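SnoaL-like domain-containing protein (Kribbella flavida, PDB 4GB5) is of unknown function but carries a SnoaL-like domain of the NTF2 clan, whose cone-shaped fold often encloses a pocket for small molecules. Local coordinates at residues E15-I23 with L32-P40; A91-W102 with R114-A125. All blocks are in the same frame, centred on the assembly; numbering follows the deposited sequence. Where two conformers were deposited one is given.

How the interactions relate
From the N terminus, helix 6-25 leads into interaction 1, which closes a short loop by bringing residues 32-40 back against residues 15-23. The chain then passes through helix 58-69 and strand 74-87 before interaction 2 pairs strand 91-102 with strand 114-125, closing a second, hairpin-like connection that holds a short helix. The two contacts follow in series, neither nested nor crossed, yet they meet in space. Phe17 and Tyr20 of the long helix reach the sheet face that carries Ile93, Tyr121 and Asn123, so helix and curved sheet are joined. Both also touch the second subunit, where Asp22 of interaction 1 is hydrogen-bonded to His94 of that subunit.

Interaction 1 of 2, residues E15-I23 with L32-P40; sequences ELFGRYADI and LPRRVHTDP
Val36 fits as a knob among Leu16, Arg19, Tyr20 and Ile23, joining the long N-terminal helix of the NTF2-like fold to the short helix 32-36 that follows it. The two short helical segments run nearly antiparallel, at 156°, with their axes 9.4 Å apart at closest approach.

Apolar packing carries most of the contact. A branched valine suits the hole because its two methyls spread: CG2 of Val36 presses on CB of Arg19 at 3.5 Å, while CG1 faces the backbone of Tyr20. Ile23 lies with CG1 beside its backbone N (chi1 -72°), and the chain then runs on extended, so that CD1 reaches the short helix, where it meets CG2 of Val36 tip to tip at 3.8 Å. Its CG1 also rests on CG of Leu32 (3.7 Å), and the compact ring of Pro33 closes over the same isoleucine. Leu32 reaches on with CD2 to CB of Asp22, the partner of His94 of the second subunit.

Beside this packing, next to Val36, Tyr20 and His37 meet rim to rim, their planes 81° apart. The bond from ND1 of His37 to Leu134 O helps fix the imidazole, whose CE1-NE2 edge meets the tyrosine, with NE2 of His37 3.6 Å from CD1 of Tyr20.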
loop_
_atom_site.group_PDB
_atom_site.type_symbol
_atom_site.label_atom_id
_atom_site.label_comp_id
_atom_site.label_asym_id
_atom_site.label_seq_id
_atom_site.Cartn_x
_atom_site.Cartn_y
_atom_site.Cartn_z
ATOM N N GLU A 15 9.539 -6.092 -6.802
ATOM C CA GLU A 15 8.482 -6.676 -7.640
ATOM C C GLU A 15 8.125 -8.062 -7.181
ATOM O O GLU A 15 6.971 -8.480 -7.315
ATOM C CB GLU A 15 8.946 -6.695 -9.088
ATOM C CG GLU A 15 7.957 -7.205 -10.058
ATOM C CD GLU A 15 8.383 -6.968 -11.488
ATOM O OE1 GLU A 15 8.220 -5.837 -12.017
ATOM O OE2 GLU A 15 8.905 -7.936 -12.075
ATOM N N LEU A 16 9.066 -8.824 -6.629
ATOM C CA LEU A 16 8.727 -10.155 -6.123
ATOM C C LEU A 16 7.627 -10.129 -5.113
ATOM O O LEU A 16 6.844 -11.088 -5.005
ATOM C CB LEU A 16 9.882 -10.833 -5.400
ATOM C CG LEU A 16 10.892 -11.555 -6.224
ATOM C CD1 LEU A 16 12.000 -12.045 -5.337
ATOM C CD2 LEU A 16 10.217 -12.747 -6.888
ATOM N N PHE A 17 7.546 -9.043 -4.344
ATOM C CA PHE A 17 6.475 -8.920 -3.367
ATOM C C PHE A 17 5.116 -8.698 -4.018
ATOM O O PHE A 17 4.099 -9.094 -3.453
ATOM C CB PHE A 17 6.802 -7.825 -2.340
ATOM C CG PHE A 17 7.818 -8.268 -1.374
ATOM C CD1 PHE A 17 7.410 -8.804 -0.145
ATOM C CD2 PHE A 17 9.165 -8.230 -1.641
ATOM C CE1 PHE A 17 8.314 -9.250 0.785
ATOM C CE2 PHE A 17 10.077 -8.709 -0.738
ATOM C CZ PHE A 17 9.668 -9.213 0.502
ATOM N N GLY A 18 5.078 -8.077 -5.199
ATOM C CA GLY A 18 3.840 -7.999 -5.977
ATOM C C GLY A 18 3.388 -9.389 -6.418
ATOM O O GLY A 18 2.219 -9.748 -6.272
ATOM N N ARG A 19 4.322 -10.170 -6.943
ATOM C CA ARG A 19 4.038 -11.531 -7.351
ATOM C C ARG A 19 3.675 -12.416 -6.154
ATOM O O ARG A 19 2.808 -13.307 -6.257
ATOM C CB ARG A 19 5.230 -12.112 -8.116
ATOM C CG ARG A 19 5.604 -11.353 -9.387
ATOM C CD ARG A 19 6.451 -12.220 -10.302
ATOM N NE ARG A 19 6.109 -12.042 -11.712
ATOM C CZ ARG A 19 6.760 -11.250 -12.554
ATOM N NH1 ARG A 19 6.375 -11.162 -13.814
ATOM N NH2 ARG A 19 7.805 -10.549 -12.142
ATOM N N TYR A 20 4.320 -12.193 -5.010
ATOM C CA TYR A 20 3.986 -12.927 -3.795
ATOM C C TYR A 20 2.537 -12.702 -3.412
ATOM O O TYR A 20 1.789 -13.639 -3.088
ATOM C CB TYR A 20 4.909 -12.499 -2.638
ATOM C CG TYR A 20 4.549 -13.124 -1.284
ATOM C CD1 TYR A 20 5.100 -14.295 -0.886
ATOM C CD2 TYR A 20 3.629 -12.519 -0.423
ATOM C CE1 TYR A 20 4.791 -14.874 0.312
ATOM C CE2 TYR A 20 3.310 -13.075 0.785
ATOM C CZ TYR A 20 3.896 -14.256 1.154
ATOM O OH TYR A 20 3.574 -14.831 2.363
ATOM N N ALA A 21 2.137 -11.456 -3.417
ATOM C CA ALA A 21 0.734 -11.104 -3.109
ATOM C C ALA A 21 -0.223 -11.679 -4.108
ATOM O O ALA A 21 -1.304 -12.130 -3.745
ATOM C CB ALA A 21 0.575 -9.601 -2.985
ATOM N N ASP A 22 0.215 -11.763 -5.350
ATOM C CA ASP A 22 -0.606 -12.374 -6.384
ATOM C C ASP A 22 -0.853 -13.876 -6.157
ATOM O O ASP A 22 -1.922 -14.356 -6.472
ATOM C CB ASP A 22 0.050 -12.238 -7.756
ATOM C CG ASP A 22 0.016 -10.819 -8.307
ATOM O OD1 ASP A 22 -0.952 -10.079 -7.969
ATOM O OD2 ASP A 22 0.909 -10.484 -9.148
ATOM N N ILE A 23 0.121 -14.616 -5.617
ATOM C CA ILE A 23 -0.092 -16.044 -5.324
ATOM C C ILE A 23 -1.360 -16.215 -4.532
ATOM O O ILE A 23 -2.253 -16.991 -4.910
ATOM C CB ILE A 23 1.109 -16.656 -4.555
ATOM C CG1 ILE A 23 2.294 -16.799 -5.502
ATOM C CG2 ILE A 23 0.771 -18.037 -4.001
ATOM C CD1 ILE A 23 3.624 -17.038 -4.809
ATOM N N LEU A 32 2.938 -19.757 -10.177
ATOM C CA LEU A 32 3.494 -18.533 -9.589
ATOM C C LEU A 32 4.483 -18.848 -8.455
ATOM O O LEU A 32 5.542 -18.190 -8.386
ATOM C CB LEU A 32 2.384 -17.608 -9.151
ATOM C CG LEU A 32 2.600 -16.115 -9.163
ATOM C CD1 LEU A 32 3.452 -15.627 -10.348
ATOM C CD2 LEU A 32 1.210 -15.482 -9.170
ATOM N N PRO A 33 4.176 -19.814 -7.543
ATOM C CA PRO A 33 5.183 -20.026 -6.485
ATOM C C PRO A 33 6.565 -20.381 -7.020
ATOM O O PRO A 33 7.541 -19.998 -6.357
ATOM C CB PRO A 33 4.595 -21.153 -5.653
ATOM C CG PRO A 33 3.090 -20.967 -5.823
ATOM C CD PRO A 33 2.915 -20.537 -7.240
ATOM N N ARG A 34 6.664 -21.061 -8.155
ATOM C CA ARG A 34 7.973 -21.348 -8.709
ATOM C C ARG A 34 8.703 -20.119 -9.221
ATOM O O ARG A 34 9.921 -20.098 -9.280
ATOM C CB ARG A 34 7.850 -22.359 -9.850
ATOM C CG ARG A 34 7.162 -23.617 -9.457
ATOM C CD ARG A 34 8.147 -24.736 -9.194
ATOM N NE ARG A 34 7.556 -25.754 -8.328
ATOM C CZ ARG A 34 8.239 -26.514 -7.478
ATOM N NH1 ARG A 34 9.565 -26.396 -7.362
ATOM N NH2 ARG A 34 7.587 -27.396 -6.733
ATOM N N ARG A 35 7.930 -19.115 -9.616
ATOM C CA ARG A 35 8.486 -17.853 -10.089
ATOM C C ARG A 35 8.852 -16.919 -8.959
ATOM O O ARG A 35 9.563 -15.923 -9.150
ATOM C CB ARG A 35 7.454 -17.163 -10.971
ATOM C CG ARG A 35 7.110 -18.063 -12.153
ATOM C CD ARG A 35 6.244 -17.374 -13.176
ATOM N NE ARG A 35 5.840 -18.344 -14.195
ATOM C CZ ARG A 35 6.548 -18.668 -15.275
ATOM N NH1 ARG A 35 7.708 -18.079 -15.529
ATOM N NH2 ARG A 35 6.074 -19.581 -16.120
ATOM N N VAL A 36 8.315 -17.179 -7.769
ATOM C CA VAL A 36 8.526 -16.301 -6.604
ATOM C C VAL A 36 9.474 -16.812 -5.530
ATOM O O VAL A 36 10.177 -16.036 -4.901
ATOM C CB VAL A 36 7.163 -15.995 -5.943
ATOM C CG1 VAL A 36 7.245 -15.194 -4.680
ATOM C CG2 VAL A 36 6.273 -15.269 -6.951
ATOM N N HIS A 37 9.447 -18.121 -5.318
ATOM C CA HIS A 37 10.141 -18.770 -4.194
ATOM C C HIS A 37 11.203 -19.765 -4.628
ATOM O O HIS A 37 11.157 -20.349 -5.729
ATOM C CB HIS A 37 9.083 -19.527 -3.365
ATOM C CG HIS A 37 8.107 -18.620 -2.670
ATOM N ND1 HIS A 37 8.507 -17.739 -1.688
ATOM C CD2 HIS A 37 6.766 -18.478 -2.782
ATOM C CE1 HIS A 37 7.460 -17.053 -1.265
ATOM N NE2 HIS A 37 6.387 -17.492 -1.893
ATOM N N THR A 38 12.166 -19.954 -3.741
ATOM C CA THR A 38 13.041 -21.103 -3.870
ATOM C C THR A 38 12.350 -22.424 -3.471
ATOM O O THR A 38 11.271 -22.446 -2.869
ATOM C CB THR A 38 14.282 -20.936 -2.968
ATOM O OG1 THR A 38 13.861 -20.763 -1.628
ATOM C CG2 THR A 38 15.132 -19.720 -3.348
ATOM N N ASP A 39 12.988 -23.542 -3.829
ATOM C CA ASP A 39 12.535 -24.878 -3.443
ATOM C C ASP A 39 13.764 -25.578 -2.902
ATOM O O ASP A 39 14.647 -25.917 -3.678
ATOM C CB ASP A 39 12.003 -25.644 -4.652
ATOM C CG ASP A 39 11.293 -26.928 -4.275
ATOM O OD1 ASP A 39 11.249 -27.258 -3.065
ATOM O OD2 ASP A 39 10.830 -27.643 -5.204
ATOM N N PRO A 40 13.817 -25.828 -1.586
ATOM C CA PRO A 40 12.774 -25.560 -0.601
ATOM C C PRO A 40 12.697 -24.110 -0.170
ATOM O O PRO A 40 13.504 -23.294 -0.583
ATOM C CB PRO A 40 13.167 -26.478 0.560
ATOM C CG PRO A 40 14.670 -26.554 0.474
ATOM C CD PRO A 40 14.973 -26.532 -0.997
#

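Interaction 2 of 2, residues A91-W102 with R114-A125; sequences ATIHAHVRAEHW and RWLVVGFYDNEA
His94 holds its ring anti to the backbone N (chi1 168°), whereas Asp122, across two antiparallel strands of the curved sheet, swings its carboxylate beside its own N (chi1 -67°). The two thus lie alongside, and His94 ND1 donates to the syn side of Asp122 OD1 at 2.7 Å. Paired backbone N-H...O bonds lace the strands from Ala91-Ala125 to His101-Trp115. Phe120, on the same face as His94, directs its edge onto the face of His96, planes 81° apart.

On the other face, His101 and Trp115 stack with centroids 4.2 Å apart. Trp115 O is gripped by His101 N and, at 2.9 Å, by His101 ND1, which fixes the imidazole's rotation. Farther along, Val97 CG1 lies over the Tyr121 ring.

Back on the face of His94, Leu116 CD1 lies over the guanidinium of Arg98, which pairs with Glu100 of its own chain and of the third subunit. A water bridges Glu100 OE2, salt-bridged to Arg98 of the second subunit, and Arg114 NE; Arg114 NH1 pairs with Glu145, and its CG makes a CH-pi contact over Trp102's five-membered ring. A phosphate, probably from the crystallisation liquor, lies beside Arg98. His94 NE2 is hydrogen-bonded to Asp22 OD1 of the third subunit, so Asp122 probably orients the ring for that bond.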
loop_
_atom_site.group_PDB
_atom_site.type_symbol
_atom_site.label_atom_id
_atom_site.label_comp_id
_atom_site.label_asym_id
_atom_site.label_seq_id
_atom_site.Cartn_x
_atom_site.Cartn_y
_atom_site.Cartn_z
ATOM N N ALA A 91 19.691 -11.066 -0.327
ATOM C CA ALA A 91 19.112 -9.843 0.164
ATOM C C ALA A 91 18.227 -10.125 1.355
ATOM O O ALA A 91 17.699 -11.226 1.508
ATOM C CB ALA A 91 18.290 -9.121 -0.943
ATOM N N THR A 92 18.061 -9.103 2.179
ATOM C CA THR A 92 17.013 -9.097 3.189
ATOM C C THR A 92 15.994 -8.036 2.857
ATOM O O THR A 92 16.341 -6.994 2.298
ATOM C CB THR A 92 17.552 -8.817 4.592
ATOM O OG1 THR A 92 18.208 -7.544 4.613
ATOM C CG2 THR A 92 18.564 -9.869 4.973
ATOM N N ILE A 93 14.740 -8.306 3.168
ATOM C CA ILE A 93 13.709 -7.325 2.962
ATOM C C ILE A 93 12.819 -7.278 4.175
ATOM O O ILE A 93 12.243 -8.282 4.568
ATOM C CB ILE A 93 12.823 -7.668 1.792
ATOM C CG1 ILE A 93 13.627 -8.024 0.542
ATOM C CG2 ILE A 93 11.864 -6.524 1.534
ATOM C CD1 ILE A 93 13.990 -9.445 0.368
ATOM N N HIS A 94 12.640 -6.079 4.693
ATOM C CA HIS A 94 11.634 -5.797 5.701
ATOM C C HIS A 94 10.519 -5.033 5.031
ATOM O O HIS A 94 10.787 -4.070 4.287
ATOM C CB HIS A 94 12.233 -4.982 6.834
ATOM C CG HIS A 94 11.232 -4.400 7.767
ATOM N ND1 HIS A 94 10.784 -5.092 8.876
ATOM C CD2 HIS A 94 10.632 -3.192 7.801
ATOM C CE1 HIS A 94 9.921 -4.330 9.540
ATOM N NE2 HIS A 94 9.780 -3.191 8.884
ATOM N N ALA A 95 9.285 -5.407 5.283
ATOM C CA ALA A 95 8.167 -4.679 4.673
ATOM C C ALA A 95 6.967 -4.666 5.583
ATOM O O ALA A 95 6.825 -5.537 6.445
ATOM C CB ALA A 95 7.792 -5.253 3.275
ATOM N N HIS A 96 6.074 -3.719 5.337
ATOM C CA HIS A 96 4.747 -3.736 5.950
ATOM C C HIS A 96 3.791 -4.612 5.143
ATOM O O HIS A 96 3.857 -4.662 3.903
ATOM C CB HIS A 96 4.162 -2.328 5.929
ATOM C CG HIS A 96 4.565 -1.451 7.064
ATOM N ND1 HIS A 96 5.881 -1.141 7.366
ATOM C CD2 HIS A 96 3.807 -0.817 7.995
ATOM C CE1 HIS A 96 5.910 -0.375 8.445
ATOM N NE2 HIS A 96 4.665 -0.163 8.845
ATOM N N VAL A 97 2.887 -5.278 5.851
ATOM C CA VAL A 97 1.788 -5.997 5.234
ATOM C C VAL A 97 0.491 -5.783 5.952
ATOM O O VAL A 97 0.419 -5.832 7.174
ATOM C CB VAL A 97 2.107 -7.526 5.097
ATOM C CG1 VAL A 97 2.445 -8.172 6.377
ATOM C CG2 VAL A 97 0.924 -8.274 4.419
ATOM N N ARG A 98 -0.548 -5.572 5.150
ATOM C CA ARG A 98 -1.931 -5.571 5.606
ATOM C C ARG A 98 -2.679 -6.628 4.820
ATOM O O ARG A 98 -2.861 -6.470 3.593
ATOM C CB ARG A 98 -2.534 -4.188 5.396
ATOM C CG ARG A 98 -3.979 -4.078 5.930
ATOM C CD ARG A 98 -4.493 -2.648 5.847
ATOM N NE ARG A 98 -5.686 -2.482 6.612
ATOM C CZ ARG A 98 -6.902 -2.875 6.265
ATOM N NH1 ARG A 98 -7.117 -3.453 5.091
ATOM N NH2 ARG A 98 -7.907 -2.643 7.061
ATOM N N ALA A 99 -3.105 -7.708 5.489
ATOM C CA ALA A 99 -3.691 -8.861 4.777
ATOM C C ALA A 99 -5.126 -9.022 5.257
ATOM O O ALA A 99 -5.358 -9.257 6.442
ATOM C CB ALA A 99 -2.918 -10.114 5.045
ATOM N N GLU A 100 -6.057 -8.910 4.332
ATOM C CA GLU A 100 -7.483 -9.085 4.569
ATOM C C GLU A 100 -7.911 -10.436 4.027
ATOM O O GLU A 100 -7.527 -10.793 2.918
ATOM C CB GLU A 100 -8.291 -8.022 3.850
ATOM C CG GLU A 100 -8.096 -6.645 4.409
ATOM C CD GLU A 100 -8.563 -5.580 3.442
ATOM O OE1 GLU A 100 -7.963 -5.448 2.334
ATOM O OE2 GLU A 100 -9.532 -4.885 3.778
ATOM N N HIS A 101 -8.764 -11.149 4.777
ATOM C CA HIS A 101 -9.248 -12.464 4.348
ATOM C C HIS A 101 -10.753 -12.508 4.658
ATOM O O HIS A 101 -11.161 -12.374 5.835
ATOM C CB HIS A 101 -8.590 -13.595 5.134
ATOM C CG HIS A 101 -7.111 -13.470 5.312
ATOM N ND1 HIS A 101 -6.537 -12.598 6.213
ATOM C CD2 HIS A 101 -6.084 -14.178 4.780
ATOM C CE1 HIS A 101 -5.226 -12.733 6.199
ATOM N NE2 HIS A 101 -4.921 -13.672 5.318
ATOM N N TRP A 102 -11.576 -12.673 3.631
ATOM C CA TRP A 102 -13.028 -12.697 3.784
ATOM C C TRP A 102 -13.550 -14.096 3.753
ATOM O O TRP A 102 -13.276 -14.842 2.816
ATOM C CB TRP A 102 -13.672 -11.863 2.697
ATOM C CG TRP A 102 -13.487 -10.355 2.882
ATOM C CD1 TRP A 102 -14.244 -9.538 3.670
ATOM C CD2 TRP A 102 -12.482 -9.539 2.300
ATOM N NE1 TRP A 102 -13.759 -8.263 3.596
ATOM C CE2 TRP A 102 -12.697 -8.232 2.745
ATOM C CE3 TRP A 102 -11.429 -9.780 1.415
ATOM C CZ2 TRP A 102 -11.890 -7.183 2.358
ATOM C CZ3 TRP A 102 -10.649 -8.716 1.015
ATOM C CH2 TRP A 102 -10.869 -7.451 1.521
ATOM N N ARG A 114 -14.392 -10.797 8.242
ATOM C CA ARG A 114 -13.080 -10.433 7.711
ATOM C C ARG A 114 -12.000 -10.577 8.760
ATOM O O ARG A 114 -12.043 -9.931 9.821
ATOM C CB ARG A 114 -13.061 -9.011 7.146
ATOM C CG ARG A 114 -11.799 -8.618 6.382
ATOM C CD ARG A 114 -10.771 -8.080 7.306
ATOM N NE ARG A 114 -11.005 -6.698 7.711
ATOM C CZ ARG A 114 -11.178 -6.247 8.952
ATOM N NH1 ARG A 114 -11.342 -7.059 9.995
ATOM N NH2 ARG A 114 -11.307 -4.932 9.155
ATOM N N TRP A 115 -11.043 -11.458 8.480
ATOM C CA TRP A 115 -9.877 -11.661 9.317
ATOM C C TRP A 115 -8.788 -10.733 8.785
ATOM O O TRP A 115 -8.357 -10.837 7.642
ATOM C CB TRP A 115 -9.398 -13.130 9.223
ATOM C CG TRP A 115 -8.109 -13.410 9.908
ATOM C CD1 TRP A 115 -7.623 -12.864 11.103
ATOM C CD2 TRP A 115 -7.107 -14.340 9.471
ATOM N NE1 TRP A 115 -6.386 -13.416 11.393
ATOM C CE2 TRP A 115 -6.055 -14.298 10.392
ATOM C CE3 TRP A 115 -6.990 -15.174 8.360
ATOM C CZ2 TRP A 115 -4.923 -15.087 10.248
ATOM C CZ3 TRP A 115 -5.868 -15.925 8.218
ATOM C CH2 TRP A 115 -4.855 -15.909 9.175
ATOM N N LEU A 116 -8.344 -9.840 9.653
ATOM C CA LEU A 116 -7.290 -8.876 9.330
ATOM C C LEU A 116 -6.021 -9.194 10.066
ATOM O O LEU A 116 -6.046 -9.397 11.285
ATOM C CB LEU A 116 -7.725 -7.453 9.744
ATOM C CG LEU A 116 -6.740 -6.357 9.329
ATOM C CD1 LEU A 116 -6.627 -6.180 7.852
ATOM C CD2 LEU A 116 -7.194 -5.060 10.031
ATOM N N VAL A 117 -4.917 -9.250 9.319
ATOM C CA VAL A 117 -3.591 -9.325 9.923
ATOM C C VAL A 117 -2.803 -8.141 9.439
ATOM O O VAL A 117 -2.694 -7.942 8.229
ATOM C CB VAL A 117 -2.849 -10.584 9.476
ATOM C CG1 VAL A 117 -1.425 -10.590 10.057
ATOM C CG2 VAL A 117 -3.618 -11.785 9.912
ATOM N N VAL A 118 -2.246 -7.356 10.368
ATOM C CA VAL A 118 -1.290 -6.309 10.020
ATOM C C VAL A 118 0.029 -6.629 10.688
ATOM O O VAL A 118 0.056 -7.221 11.768
ATOM C CB VAL A 118 -1.756 -4.884 10.387
ATOM C CG1 VAL A 118 -2.873 -4.393 9.413
ATOM C CG2 VAL A 118 -2.182 -4.815 11.780
ATOM N N GLY A 119 1.122 -6.193 10.081
ATOM C CA GLY A 119 2.428 -6.429 10.663
ATOM C C GLY A 119 3.468 -6.343 9.574
ATOM O O GLY A 119 3.403 -5.461 8.710
ATOM N N PHE A 120 4.456 -7.227 9.669
ATOM C CA PHE A 120 5.681 -7.076 8.882
ATOM C C PHE A 120 6.152 -8.392 8.313
ATOM O O PHE A 120 5.996 -9.440 8.920
ATOM C CB PHE A 120 6.783 -6.527 9.770
ATOM C CG PHE A 120 6.354 -5.393 10.619
ATOM C CD1 PHE A 120 5.857 -5.601 11.897
ATOM C CD2 PHE A 120 6.391 -4.118 10.102
ATOM C CE1 PHE A 120 5.399 -4.555 12.669
ATOM C CE2 PHE A 120 5.927 -3.051 10.864
ATOM C CZ PHE A 120 5.431 -3.273 12.157
ATOM N N TYR A 121 6.756 -8.314 7.133
ATOM C CA TYR A 121 7.578 -9.385 6.614
ATOM C C TYR A 121 9.015 -9.040 6.909
ATOM O O TYR A 121 9.427 -7.878 6.768
ATOM C CB TYR A 121 7.418 -9.564 5.093
ATOM C CG TYR A 121 6.078 -10.129 4.711
ATOM C CD1 TYR A 121 5.661 -11.376 5.172
ATOM C CD2 TYR A 121 5.223 -9.430 3.874
ATOM C CE1 TYR A 121 4.421 -11.879 4.822
ATOM C CE2 TYR A 121 4.022 -9.941 3.518
ATOM C CZ TYR A 121 3.598 -11.119 4.002
ATOM O OH TYR A 121 2.347 -11.625 3.632
ATOM N N ASP A 122 9.787 -10.072 7.296
ATOM C CA ASP A 122 11.225 -9.974 7.401
ATOM C C ASP A 122 11.785 -11.194 6.683
ATOM O O ASP A 122 11.854 -12.294 7.217
ATOM C CB ASP A 122 11.698 -9.857 8.827
ATOM C CG ASP A 122 11.279 -8.557 9.455
ATOM O OD1 ASP A 122 11.956 -7.530 9.187
ATOM O OD2 ASP A 122 10.254 -8.549 10.163
ATOM N N ASN A 123 12.038 -10.988 5.391
ATOM C CA ASN A 123 12.248 -12.053 4.438
ATOM C C ASN A 123 13.668 -12.055 3.903
ATOM O O ASN A 123 14.403 -11.088 4.093
ATOM C CB ASN A 123 11.292 -11.855 3.259
ATOM C CG ASN A 123 9.866 -12.165 3.601
ATOM O OD1 ASN A 123 9.529 -12.426 4.759
ATOM N ND2 ASN A 123 8.972 -12.098 2.583
ATOM N N GLU A 124 14.061 -13.156 3.274
ATOM C CA GLU A 124 15.325 -13.253 2.559
ATOM C C GLU A 124 15.076 -13.606 1.115
ATOM O O GLU A 124 14.111 -14.315 0.780
ATOM C CB GLU A 124 16.286 -14.281 3.204
ATOM C CG GLU A 124 16.657 -13.904 4.632
ATOM C CD GLU A 124 17.399 -14.967 5.431
ATOM O OE1 GLU A 124 17.542 -16.105 4.962
ATOM O OE2 GLU A 124 17.827 -14.652 6.557
ATOM N N ALA A 125 15.928 -13.101 0.245
ATOM C CA ALA A 125 15.878 -13.484 -1.175
ATOM C C ALA A 125 17.237 -13.923 -1.635
ATOM O O ALA A 125 18.253 -13.590 -1.033
ATOM C CB ALA A 125 15.408 -12.319 -2.020
HETATM O O HOH W 1 -11.453 -4.915 5.502
#